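Local atomic coordinates of uncharacterized protein (Bacteroides eggerthii, PDB entry 4FTD), a protein that is of unknown function, pairing a six-bladed beta-propeller with an immunoglobulin-like domain, and may take part in carbohydrate metabolism. Residues Y130-T135 with T156-T161. Residues are numbered along the deposited sequence; the frame is centred on the assembly and turned at random.
Sequences YSDFAT and TPNFHT
Asp132 reaches across to Asn158 and His160, joining two loops of the six-bladed beta-propeller: the one that leads into strand 138-143, with a 3-10 turn at 131-133, and the one between strands 147-152 and 163-166 of the same antiparallel sheet. The CB of Asp132 is directed at the 156-161 loop, and with CG anti to the carbonyl carbon the carboxylate faces both partners. CG sits behind the two oxygens that do the bonding, and these divide the work. Asp132 OD1 accepts a nearly straight hydrogen bond from Asn158 ND2 at 2.6 Å; the donor keeps OD1 in its amide plane yet approaches from above the carboxylate, the two planes being 75° apart. Asp132 OD2 offers its syn lone pair to His160 ND1 at 2.7 Å, with an N-H...O angle of 167°. In this His-carboxylate bond His160 ND1 is the donor, with OD2 in the ring plane, an arrangement that fixes the ring's rotation. Within its own loop, Asn158 lays CB over the centre of the His160 ring, 3.6 Å above the plane, while the ring of His163 meets His160 edge-to-face. Asn158 ND2 also donates to Ser131 OG at 3.1 Å. That bond is more bent (136°), and the hydroxyl oxygen of Ser131 lies tilted from the amide plane of Asn158.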
loop_
_atom_site.group_PDB
_atom_site.type_symbol
_atom_site.label_atom_id
_atom_site.label_comp_id
_atom_site.label_asym_id
_atom_site.label_seq_id
_atom_site.Cartn_x
_atom_site.Cartn_y
_atom_site.Cartn_z
ATOM N N TYR A 130 -17.589 -3.247 -10.913
ATOM C CA TYR A 130 -18.393 -2.023 -10.927
ATOM C C TYR A 130 -18.849 -1.769 -12.380
ATOM O O TYR A 130 -18.027 -1.769 -13.289
ATOM C CB TYR A 130 -17.605 -0.831 -10.358
ATOM C CG TYR A 130 -18.476 0.362 -10.209
ATOM C CD1 TYR A 130 -19.446 0.405 -9.232
ATOM C CD2 TYR A 130 -18.357 1.467 -11.078
ATOM C CE1 TYR A 130 -20.287 1.496 -9.112
ATOM C CE2 TYR A 130 -19.233 2.545 -10.979
ATOM C CZ TYR A 130 -20.159 2.573 -9.978
ATOM O OH TYR A 130 -20.995 3.632 -9.878
ATOM N N SER A 131 -20.155 -1.595 -12.599
ATOM C CA SER A 131 -20.742 -1.666 -13.965
ATOM C C SER A 131 -20.108 -0.675 -14.944
ATOM O O SER A 131 -19.831 -1.025 -16.085
ATOM C CB SER A 131 -22.285 -1.476 -13.932
ATOM O OG SER A 131 -22.547 -0.190 -13.383
ATOM N N ASP A 132 -19.824 0.538 -14.490
ATOM C CA ASP A 132 -19.128 1.540 -15.375
ATOM C C ASP A 132 -17.738 1.151 -15.809
ATOM O O ASP A 132 -17.296 1.502 -16.897
ATOM C CB ASP A 132 -19.132 2.917 -14.760
ATOM C CG ASP A 132 -20.534 3.450 -14.591
ATOM O OD1 ASP A 132 -21.413 3.208 -15.442
ATOM O OD2 ASP A 132 -20.766 4.121 -13.581
ATOM N N PHE A 133 -17.089 0.345 -14.983
ATOM C CA PHE A 133 -15.810 -0.251 -15.324
ATOM C C PHE A 133 -15.837 -1.483 -16.214
ATOM O O PHE A 133 -14.797 -2.066 -16.432
ATOM C CB PHE A 133 -14.982 -0.558 -14.049
ATOM C CG PHE A 133 -14.278 0.626 -13.521
ATOM C CD1 PHE A 133 -13.207 1.115 -14.205
ATOM C CD2 PHE A 133 -14.673 1.231 -12.342
ATOM C CE1 PHE A 133 -12.538 2.220 -13.770
ATOM C CE2 PHE A 133 -14.018 2.344 -11.884
ATOM C CZ PHE A 133 -12.938 2.839 -12.604
ATOM N N ALA A 134 -16.989 -1.876 -16.713
ATOM C CA ALA A 134 -17.071 -2.981 -17.624
ATOM C C ALA A 134 -16.806 -2.524 -19.045
ATOM O O ALA A 134 -16.706 -3.357 -19.890
ATOM C CB ALA A 134 -18.418 -3.667 -17.527
ATOM N N THR A 135 -16.677 -1.229 -19.326
ATOM C CA THR A 135 -16.379 -0.750 -20.709
ATOM C C THR A 135 -15.202 0.148 -20.684
ATOM O O THR A 135 -14.798 0.592 -19.637
ATOM C CB THR A 135 -17.557 -0.008 -21.381
ATOM O OG1 THR A 135 -17.611 1.363 -20.974
ATOM C CG2 THR A 135 -18.894 -0.699 -21.072
ATOM N N THR A 156 -24.151 3.620 -23.139
ATOM C CA THR A 156 -25.224 2.667 -22.913
ATOM C C THR A 156 -24.773 1.577 -21.930
ATOM O O THR A 156 -23.589 1.261 -21.901
ATOM C CB THR A 156 -25.725 2.056 -24.219
ATOM O OG1 THR A 156 -26.916 1.328 -23.930
ATOM C CG2 THR A 156 -24.624 1.109 -24.871
ATOM N N PRO A 157 -25.656 1.109 -21.026
ATOM C CA PRO A 157 -27.038 1.535 -20.767
ATOM C C PRO A 157 -27.194 2.491 -19.564
ATOM O O PRO A 157 -28.294 2.998 -19.367
ATOM C CB PRO A 157 -27.721 0.197 -20.445
ATOM C CG PRO A 157 -26.670 -0.519 -19.607
ATOM C CD PRO A 157 -25.313 -0.024 -20.137
ATOM N N ASN A 158 -26.109 2.785 -18.818
ATOM C CA ASN A 158 -26.137 3.612 -17.602
ATOM C C ASN A 158 -26.182 5.138 -17.907
ATOM O O ASN A 158 -26.846 5.917 -17.201
ATOM C CB ASN A 158 -24.848 3.388 -16.747
ATOM C CG ASN A 158 -24.671 1.942 -16.219
ATOM O OD1 ASN A 158 -25.600 1.172 -16.228
ATOM N ND2 ASN A 158 -23.448 1.601 -15.716
ATOM N N PHE A 159 -25.428 5.574 -18.914
ATOM C CA PHE A 159 -25.232 7.004 -19.177
ATOM C C PHE A 159 -24.866 7.767 -17.898
ATOM O O PHE A 159 -25.428 8.846 -17.603
ATOM C CB PHE A 159 -26.447 7.590 -19.928
ATOM C CG PHE A 159 -26.645 6.972 -21.289
ATOM C CD1 PHE A 159 -25.879 7.398 -22.365
ATOM C CD2 PHE A 159 -27.517 5.898 -21.472
ATOM C CE1 PHE A 159 -26.014 6.811 -23.618
ATOM C CE2 PHE A 159 -27.700 5.344 -22.728
ATOM C CZ PHE A 159 -26.953 5.791 -23.801
ATOM N N HIS A 160 -23.858 7.237 -17.200
ATOM C CA HIS A 160 -23.301 7.882 -15.976
ATOM C C HIS A 160 -22.197 8.869 -16.342
ATOM O O HIS A 160 -21.315 8.546 -17.123
ATOM C CB HIS A 160 -22.688 6.850 -14.988
ATOM C CG HIS A 160 -23.699 5.991 -14.285
ATOM N ND1 HIS A 160 -23.364 4.827 -13.617
ATOM C CD2 HIS A 160 -25.041 6.133 -14.147
ATOM C CE1 HIS A 160 -24.458 4.287 -13.107
ATOM N NE2 HIS A 160 -25.490 5.053 -13.420
ATOM N N THR A 161 -22.311 10.071 -15.802
ATOM C CA THR A 161 -21.217 11.080 -15.837
ATOM C C THR A 161 -20.374 10.863 -14.554
ATOM O O THR A 161 -20.692 10.029 -13.706
ATOM C CB THR A 161 -21.819 12.480 -15.996
ATOM O OG1 THR A 161 -22.754 12.671 -14.953
ATOM C CG2 THR A 161 -22.553 12.672 -17.384
#